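Local coordinates for protein DNA-dependent metalloprotease SPRTN (PDB 6MDX) that cleaves covalent DNA-protein cross-links as a DNA-dependent zinc metalloprotease during DNA synthesis, and is represented here by its SprT-like protease domain and zinc-binding domain, at residues Pro16-Leu21 against Val39-Arg44; Glu35-Lys40 against Cys59-Ser64. One frame throughout, in Å; residues are numbered along the deposited sequence. Where two conformers were deposited one is given.

Interaction 1: Pro16-Leu21 against Val39-Arg44; sequences PDLQAL and VKWSVR
Leu18 carries its CG anti to the backbone N (chi1 -180°), which extends the side chain from the first turn of helix 18-29 to Trp41. Gln19 instead bends at chi2 (-53°), and this turns its amide to the strand backbone. Leu18 CD2 sits over one face of the indole in a CH-pi contact, 3.7 Å from the centroid of the five-membered ring. Leu18 CG also meets Val39 CG1 at 4.1 Å. Gln19 NE2 donates to Val39 O at 2.8 Å, the oxygen close to the Gln19 amide plane. Pro16 CG adds an apolar contact to Trp41 CZ2 at 4.0 Å. At the indole edge, in the ring plane, a water accepts from Trp41 NE1 at 2.9 Å. The same water accepts from Leu18 N and donates to Pro16 O. Asp17 is the N-cap of the helix; its OD1 accepts from Ala20 N. Leu76 of helix 73-91 also touches Pro16 and Trp41. The contact thus joins the start of helix 18-29 to strand 38-42 of the SprT-like domain. Its apolar centre is bordered by polar links: the indole N-H is satisfied through water, and the glutamine amide binds the Val39 carbonyl.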
ATOM      1  N   PRO A  16     -14.003 -10.333  -6.249  1.00 22.96           N
ATOM      2  CA  PRO A  16     -12.853  -9.745  -6.908  1.00 22.46           C
ATOM      3  C   PRO A  16     -11.826 -10.852  -7.107  1.00 19.49           C
ATOM      4  O   PRO A  16     -11.714 -11.796  -6.285  1.00 24.73           O
ATOM      5  CB  PRO A  16     -12.359  -8.689  -5.912  1.00 18.72           C
ATOM      6  CG  PRO A  16     -12.823  -9.201  -4.594  1.00 26.52           C
ATOM      7  CD  PRO A  16     -14.154  -9.871  -4.863  1.00 22.17           C
ATOM      8  N   ASP A  17     -11.095 -10.769  -8.213  1.00 19.51           N
ATOM      9  CA  ASP A  17     -10.074 -11.725  -8.497  1.00 16.04           C
ATOM     10  C   ASP A  17      -8.726 -11.002  -8.479  1.00 20.46           C
ATOM     11  O   ASP A  17      -8.306 -10.455  -9.477  1.00 18.46           O
ATOM     12  CB  ASP A  17     -10.302 -12.437  -9.827  1.00 22.21           C
ATOM     13  CG  ASP A  17      -9.300 -13.528 -10.153  1.00 23.17           C
ATOM     14  OD1 ASP A  17      -8.218 -13.631  -9.502  1.00 27.26           O
ATOM     15  OD2 ASP A  17      -9.623 -14.312 -11.061  1.00 30.63           O
ATOM     16  N   LEU A  18      -8.066 -11.025  -7.315  1.00 16.73           N
ATOM     17  CA  LEU A  18      -6.855 -10.202  -7.094  1.00 16.13           C
ATOM     18  C   LEU A  18      -5.736 -10.633  -8.034  1.00 13.33           C
ATOM     19  O   LEU A  18      -5.053  -9.736  -8.581  1.00 15.39           O
ATOM     20  CB  LEU A  18      -6.430 -10.311  -5.629  1.00 15.78           C
ATOM     21  CG  LEU A  18      -5.201  -9.524  -5.198  1.00 15.89           C
ATOM     22  CD1 LEU A  18      -5.274  -8.073  -5.590  1.00 19.94           C
ATOM     23  CD2 LEU A  18      -5.023  -9.641  -3.687  1.00 15.34           C
ATOM     24  N   GLN A  19      -5.486 -11.933  -8.191  1.00 14.05           N
ATOM     25  CA  GLN A  19      -4.413 -12.401  -9.012  1.00 15.60           C
ATOM     26  C   GLN A  19      -4.677 -11.987 -10.459  1.00 16.88           C
ATOM     27  O   GLN A  19      -3.768 -11.485 -11.140  1.00 19.81           O
ATOM     28  CB  GLN A  19      -4.184 -13.905  -8.886  1.00 21.96           C
ATOM     29  CG  GLN A  19      -3.794 -14.332  -7.489  1.00 33.04           C
ATOM     30  CD  GLN A  19      -2.617 -13.539  -6.981  1.00 40.60           C
ATOM     31  OE1 GLN A  19      -1.649 -13.300  -7.717  1.00 30.70           O
ATOM     32  NE2 GLN A  19      -2.703 -13.144  -5.711  1.00 24.01           N
ATOM     33  N   ALA A  20      -5.912 -12.105 -10.917  1.00 19.74           N
ATOM     34  CA  ALA A  20      -6.234 -11.694 -12.290  1.00 25.25           C
ATOM     35  C   ALA A  20      -5.967 -10.204 -12.507  1.00 18.23           C
ATOM     36  O   ALA A  20      -5.401  -9.828 -13.556  1.00 16.79           O
ATOM     37  CB  ALA A  20      -7.656 -12.047 -12.671  1.00 20.35           C
ATOM     38  N   LEU A  21      -6.333  -9.362 -11.541  1.00 16.37           N
ATOM     39  CA  LEU A  21      -6.130  -7.917 -11.664  1.00 10.95           C
ATOM     40  C   LEU A  21      -4.628  -7.647 -11.740  1.00 13.48           C
ATOM     41  O   LEU A  21      -4.220  -6.815 -12.522  1.00 11.63           O
ATOM     42  CB  LEU A  21      -6.723  -7.182 -10.459  1.00 14.11           C
ATOM     43  CG  LEU A  21      -8.254  -7.165 -10.394  1.00 15.05           C
ATOM     44  CD1 LEU A  21      -8.707  -6.550  -9.076  1.00 19.92           C
ATOM     45  CD2 LEU A  21      -8.865  -6.388 -11.559  1.00 18.87           C
ATOM     46  N   VAL A  39       1.486 -10.567  -4.745  1.00 15.12           N
ATOM     47  CA  VAL A  39       0.379  -9.792  -4.194  0.51 12.36           C
ATOM     48  C   VAL A  39      -0.581 -10.754  -3.496  1.00 13.53           C
ATOM     49  O   VAL A  39      -0.944 -11.791  -4.028  1.00 14.23           O
ATOM     50  CB  VAL A  39      -0.383  -8.955  -5.235  0.51 15.04           C
ATOM     51  CG1 VAL A  39      -1.258  -9.787  -6.172  0.51 17.75           C
ATOM     52  CG2 VAL A  39      -1.244  -7.921  -4.528  0.51 15.44           C
ATOM     53  N   LYS A  40      -0.987 -10.418  -2.263  1.00 11.45           N
ATOM     54  CA  LYS A  40      -1.933 -11.235  -1.514  1.00 10.42           C
ATOM     55  C   LYS A  40      -2.880 -10.357  -0.698  1.00 10.36           C
ATOM     56  O   LYS A  40      -2.498  -9.248  -0.324  1.00  9.73           O
ATOM     57  CB  LYS A  40      -1.208 -12.193  -0.565  1.00 10.47           C
ATOM     58  CG  LYS A  40      -0.352 -13.239  -1.278  1.00 15.77           C
ATOM     59  CD  LYS A  40       0.394 -14.142  -0.357  1.00 25.18           C
ATOM     60  CE  LYS A  40       1.106 -15.261  -1.113  1.00 41.17           C
ATOM     61  NZ  LYS A  40       0.177 -16.281  -1.656  1.00 53.82           N
ATOM     62  N   TRP A  41      -4.070 -10.914  -0.408  1.00  9.81           N
ATOM     63  CA  TRP A  41      -4.932 -10.408   0.610  1.00 10.53           C
ATOM     64  C   TRP A  41      -4.306 -10.662   1.969  1.00 12.25           C
ATOM     65  O   TRP A  41      -3.618 -11.667   2.202  1.00 12.51           O
ATOM     66  CB  TRP A  41      -6.290 -11.063   0.573  1.00 10.38           C
ATOM     67  CG  TRP A  41      -7.151 -10.726  -0.597  1.00 11.24           C
ATOM     68  CD1 TRP A  41      -7.436 -11.538  -1.666  1.00 14.82           C
ATOM     69  CD2 TRP A  41      -7.894  -9.523  -0.813  1.00 12.51           C
ATOM     70  NE1 TRP A  41      -8.307 -10.914  -2.522  1.00 16.38           N
ATOM     71  CE2 TRP A  41      -8.598  -9.675  -2.025  1.00 12.96           C
ATOM     72  CE3 TRP A  41      -7.996  -8.314  -0.126  1.00 11.54           C
ATOM     73  CZ2 TRP A  41      -9.382  -8.655  -2.545  1.00 14.33           C
ATOM     74  CZ3 TRP A  41      -8.835  -7.337  -0.597  1.00 13.20           C
ATOM     75  CH2 TRP A  41      -9.497  -7.498  -1.808  1.00 12.99           C
ATOM     76  N   SER A  42      -4.583  -9.714   2.879  1.00  9.97           N
ATOM     77  CA  SER A  42      -4.343  -9.897   4.309  1.00 12.17           C
ATOM     78  C   SER A  42      -5.702  -9.892   5.015  1.00 12.97           C
ATOM     79  O   SER A  42      -6.441  -8.934   4.892  1.00 12.85           O
ATOM     80  CB  SER A  42      -3.431  -8.851   4.824  1.00 15.60           C
ATOM     81  OG  SER A  42      -3.418  -8.933   6.247  1.00 15.67           O
ATOM     82  N   VAL A  43      -6.031 -10.927   5.783  1.00 12.37           N
ATOM     83  CA  VAL A  43      -7.380 -10.943   6.395  0.56 12.89           C
ATOM     84  C   VAL A  43      -7.371 -10.185   7.727  1.00 11.72           C
ATOM     85  O   VAL A  43      -8.451  -9.755   8.152  1.00 16.16           O
ATOM     86  CB  VAL A  43      -7.963 -12.362   6.562  0.56 23.95           C
ATOM     87  CG1 VAL A  43      -7.979 -13.118   5.245  0.56 26.17           C
ATOM     88  CG2 VAL A  43      -7.244 -13.143   7.649  0.56 22.31           C
ATOM     89  N   ARG A  44      -6.221  -9.958   8.356  1.00 11.26           N
ATOM     90  CA  ARG A  44      -6.219  -9.208   9.619  1.00 12.59           C
ATOM     91  C   ARG A  44      -5.691  -7.775   9.551  1.00 14.53           C
ATOM     92  O   ARG A  44      -5.791  -7.033  10.549  1.00 14.75           O
ATOM     93  CB  ARG A  44      -5.392  -9.873  10.719  1.00 18.06           C
ATOM     94  CG  ARG A  44      -6.050 -11.093  11.346  1.00 22.28           C
ATOM     95  CD  ARG A  44      -5.066 -11.723  12.351  1.00 16.90           C
ATOM     96  NE  ARG A  44      -4.735 -10.876  13.496  1.00 22.07           N
ATOM     97  CZ  ARG A  44      -3.681 -11.052  14.274  1.00 19.25           C
ATOM     98  NH1 ARG A  44      -2.813 -12.025  13.994  1.00 19.88           N
ATOM     99  NH2 ARG A  44      -3.518 -10.279  15.338  1.00 23.66           N
TER
HETATM  100  O   HOH W   1      -9.170 -12.376  -4.932  1.00 15.81           O

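Interaction 2: Glu35-Lys40 against Cys59-Ser64; sequences EAVEVK and CSIRLS
Glu38 and Arg62 meet on one face of a parallel strand pair, with Lys40 laid along the arginine. The carboxylate and guanidinium planes are turned 76° apart. Arg62 NH1 donates to Glu38 OE2 at 2.8 Å in a salt bridge. The oxygen lies in the guanidinium plane, but the donor comes from above the carboxylate plane. A weak second bond runs from Arg62 NH2 to the same OE2. Arg62 bends at chi2 (-63°), which turns the guanidinium back toward Ile61 O and across to Glu38, and NH2 donates to Ile61 O at 2.9 Å. That oxygen also accepts from Lys40 N at 3.0 Å, so two donors grip it. Lys40 runs side by side with Arg62 in the same direction, its CD 3.8 Å above the centre of the guanidinium plane. With an alanine here instead of Arg62, the Glu38 carboxylate would probably lose its charged mate and the Lys40 methylenes the flat group they lie on.

The other face is apolar. Val39 CG2 packs on Ile61 CG2 at 3.7 Å. Val37 CG1 reaches Ile61 CD1 at 3.9 Å, and Val37 CG2 meets Cys59 CB. Phe22 of helix 18-29 touches both valines, and Ile61 touches the active-site residue Glu83 on helix 73-91.

Between the faces, the backbone pairing is regular. Glu38 N donates to Cys59 O. Ile61 N donates to Glu38 O at 2.8 Å. Leu63 N donates to Lys40 O. Two waters bridge Ala36 O to Cys59, one through its O and one through its N; the second holds Ala36 O only weakly. The chemistry divides by face: hydrocarbon packs toward helices 18-29 and 73-91, while on the opposite side a carboxylate probably offsets the arginine's charge and the lysine methylenes lie over the guanidinium.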
ATOM      1  N   GLU A  35       6.653  -9.109 -12.746  1.00 20.87           N
ATOM      2  CA  GLU A  35       6.417 -10.577 -12.756  1.00 28.31           C
ATOM      3  C   GLU A  35       6.748 -11.241 -11.406  1.00 19.88           C
ATOM      4  O   GLU A  35       5.995 -12.118 -10.979  1.00 42.48           O
ATOM      5  CB  GLU A  35       7.261 -11.192 -13.882  1.00 34.61           C
ATOM      6  CG  GLU A  35       6.908 -12.621 -14.265  1.00 44.41           C
ATOM      7  CD  GLU A  35       7.654 -13.093 -15.518  1.00 29.10           C
ATOM      8  OE1 GLU A  35       8.058 -14.268 -15.554  1.00 59.07           O
ATOM      9  OE2 GLU A  35       7.820 -12.260 -16.436  1.00 44.83           O
ATOM     10  N   ALA A  36       7.869 -10.900 -10.746  1.00 16.97           N
ATOM     11  CA  ALA A  36       8.373 -11.521  -9.514  1.00 23.48           C
ATOM     12  C   ALA A  36       7.763 -10.932  -8.219  1.00 36.36           C
ATOM     13  O   ALA A  36       8.207 -11.250  -7.105  1.00 28.88           O
ATOM     14  CB  ALA A  36       9.868 -11.342  -9.456  1.00 39.27           C
ATOM     15  N   VAL A  37       6.822  -9.999  -8.342  1.00 19.08           N
ATOM     16  CA  VAL A  37       6.157  -9.383  -7.182  1.00 13.50           C
ATOM     17  C   VAL A  37       4.963 -10.250  -6.790  1.00 13.84           C
ATOM     18  O   VAL A  37       4.195 -10.716  -7.623  1.00 18.23           O
ATOM     19  CB  VAL A  37       5.721  -7.945  -7.532  1.00 16.27           C
ATOM     20  CG1 VAL A  37       4.900  -7.308  -6.425  1.00 20.13           C
ATOM     21  CG2 VAL A  37       6.928  -7.087  -7.881  1.00 15.71           C
ATOM     22  N   GLU A  38       4.835 -10.458  -5.479  1.00 14.78           N
ATOM     23  CA  GLU A  38       3.829 -11.312  -4.857  1.00 14.63           C
ATOM     24  C   GLU A  38       2.719 -10.398  -4.310  1.00 11.87           C
ATOM     25  O   GLU A  38       3.043  -9.559  -3.504  1.00 19.38           O
ATOM     26  CB  GLU A  38       4.489 -12.036  -3.684  1.00 14.12           C
ATOM     27  CG  GLU A  38       3.497 -12.800  -2.814  1.00 25.10           C
ATOM     28  CD  GLU A  38       4.083 -13.266  -1.494  1.00 30.18           C
ATOM     29  OE1 GLU A  38       3.908 -14.482  -1.162  1.00 45.57           O
ATOM     30  OE2 GLU A  38       4.738 -12.444  -0.801  1.00 30.01           O
ATOM     31  N   VAL A  39       1.486 -10.567  -4.745  1.00 15.12           N
ATOM     32  CA  VAL A  39       0.379  -9.792  -4.194  0.51 12.36           C
ATOM     33  C   VAL A  39      -0.581 -10.754  -3.496  1.00 13.53           C
ATOM     34  O   VAL A  39      -0.944 -11.791  -4.028  1.00 14.23           O
ATOM     35  CB  VAL A  39      -0.383  -8.955  -5.235  0.51 15.04           C
ATOM     36  CG1 VAL A  39      -1.258  -9.787  -6.172  0.51 17.75           C
ATOM     37  CG2 VAL A  39      -1.244  -7.921  -4.528  0.51 15.44           C
ATOM     38  N   LYS A  40      -0.987 -10.418  -2.263  1.00 11.45           N
ATOM     39  CA  LYS A  40      -1.933 -11.235  -1.514  1.00 10.42           C
ATOM     40  C   LYS A  40      -2.880 -10.357  -0.698  1.00 10.36           C
ATOM     41  O   LYS A  40      -2.498  -9.248  -0.324  1.00  9.73           O
ATOM     42  CB  LYS A  40      -1.208 -12.193  -0.565  1.00 10.47           C
ATOM     43  CG  LYS A  40      -0.352 -13.239  -1.278  1.00 15.77           C
ATOM     44  CD  LYS A  40       0.394 -14.142  -0.357  1.00 25.18           C
ATOM     45  CE  LYS A  40       1.106 -15.261  -1.113  1.00 41.17           C
ATOM     46  NZ  LYS A  40       0.177 -16.281  -1.656  1.00 53.82           N
ATOM     47  N   CYS A  59       9.735  -8.347  -3.841  1.00 20.71           N
ATOM     48  CA  CYS A  59       8.821  -7.342  -3.367  1.00 19.96           C
ATOM     49  C   CYS A  59       7.464  -7.988  -3.158  1.00 15.64           C
ATOM     50  O   CYS A  59       7.026  -8.810  -3.967  1.00 19.08           O
ATOM     51  CB  CYS A  59       8.739  -6.224  -4.400  1.00 27.81           C
ATOM     52  SG  CYS A  59       7.622  -4.893  -3.935  1.00 29.51           S
ATOM     53  N   SER A  60       6.770  -7.606  -2.059  1.00 11.05           N
ATOM     54  CA  SER A  60       5.486  -8.162  -1.760  0.57 12.50           C
ATOM     55  C   SER A  60       4.491  -7.022  -1.541  1.00 10.32           C
ATOM     56  O   SER A  60       4.871  -5.981  -1.001  1.00 15.28           O
ATOM     57  CB  SER A  60       5.523  -9.066  -0.558  0.57 16.92           C
ATOM     58  OG  SER A  60       6.198  -8.439   0.517  0.57 17.67           O
ATOM     59  N   ILE A  61       3.269  -7.242  -2.012  1.00  8.24           N
ATOM     60  CA  ILE A  61       2.172  -6.319  -1.810  1.00  7.29           C
ATOM     61  C   ILE A  61       1.120  -7.068  -0.991  1.00  7.54           C
ATOM     62  O   ILE A  61       0.688  -8.178  -1.294  1.00  7.05           O
ATOM     63  CB  ILE A  61       1.608  -5.808  -3.138  1.00  7.38           C
ATOM     64  CG1 ILE A  61       2.672  -4.999  -3.882  1.00 10.37           C
ATOM     65  CG2 ILE A  61       0.328  -5.017  -2.928  1.00  8.41           C
ATOM     66  CD1 ILE A  61       2.241  -4.651  -5.294  1.00  8.93           C
ATOM     67  N   ARG A  62       0.525  -6.354  -0.018  1.00  7.33           N
ATOM     68  CA  ARG A  62      -0.647  -6.886   0.690  1.00  8.99           C
ATOM     69  C   ARG A  62      -1.796  -5.881   0.657  1.00  8.53           C
ATOM     70  O   ARG A  62      -1.530  -4.657   0.837  1.00  8.48           O
ATOM     71  CB  ARG A  62      -0.300  -7.145   2.156  1.00  8.42           C
ATOM     72  CG  ARG A  62       0.787  -8.193   2.343  1.00 10.28           C
ATOM     73  CD  ARG A  62       0.341  -9.551   1.826  1.00 10.83           C
ATOM     74  NE  ARG A  62       1.399 -10.541   1.988  1.00 12.15           N
ATOM     75  CZ  ARG A  62       2.219 -10.957   1.034  1.00  9.62           C
ATOM     76  NH1 ARG A  62       3.134 -11.859   1.366  1.00 14.77           N
ATOM     77  NH2 ARG A  62       2.142 -10.498  -0.227  1.00 11.30           N
ATOM     78  N   LEU A  63      -3.009  -6.389   0.474  1.00  6.68           N
ATOM     79  CA  LEU A  63      -4.215  -5.590   0.497  0.73  6.53           C
ATOM     80  C   LEU A  63      -5.120  -6.022   1.643  1.00  8.14           C
ATOM     81  O   LEU A  63      -5.291  -7.208   1.872  1.00  8.38           O
ATOM     82  CB  LEU A  63      -4.939  -5.789  -0.827  0.73  6.51           C
ATOM     83  CG  LEU A  63      -4.131  -5.301  -2.029  0.73  9.75           C
ATOM     84  CD1 LEU A  63      -4.842  -5.675  -3.283  0.73 13.58           C
ATOM     85  CD2 LEU A  63      -3.924  -3.782  -1.968  0.73 11.31           C
ATOM     86  N   SER A  64      -5.735  -5.053   2.306  1.00  7.26           N
ATOM     87  CA  SER A  64      -6.615  -5.311   3.460  1.00  7.14           C
ATOM     88  C   SER A  64      -7.972  -5.847   3.016  1.00  8.68           C
ATOM     89  O   SER A  64      -8.811  -5.135   2.496  1.00  9.94           O
ATOM     90  CB  SER A  64      -6.769  -4.051   4.271  1.00  8.21           C
ATOM     91  OG  SER A  64      -7.716  -4.263   5.311  1.00 10.29           O
TER
HETATM   92  O   HOH W   2       8.580 -11.542  -4.369  1.00 34.52           O
HETATM   93  O   HOH W   3       9.686  -8.995  -6.582  1.00 48.10           O

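Overall arrangement
Both contacts use strand 38-42, and they share Val39 and Lys40. Interaction 2 is the more buried: it pairs this edge strand with strand 59-64, the central one of the three-stranded sheet. Interaction 1 is partly buried and sets the start of helix 18-29 against the same strand. Regular backbone bonds dominate interaction 2, with a salt bridge on its more exposed face. Interaction 1 relies on CH-pi and apolar contacts, one side-chain amide bond and a water. The two meet at Leu63, which Leu18 and Trp41 touch and whose O probably accepts from Ser42 N. Interaction 2 lies nearer the catalytic zinc, about 10 Å from the Ile61 side chain; interaction 1 lies nearer the bound DNA.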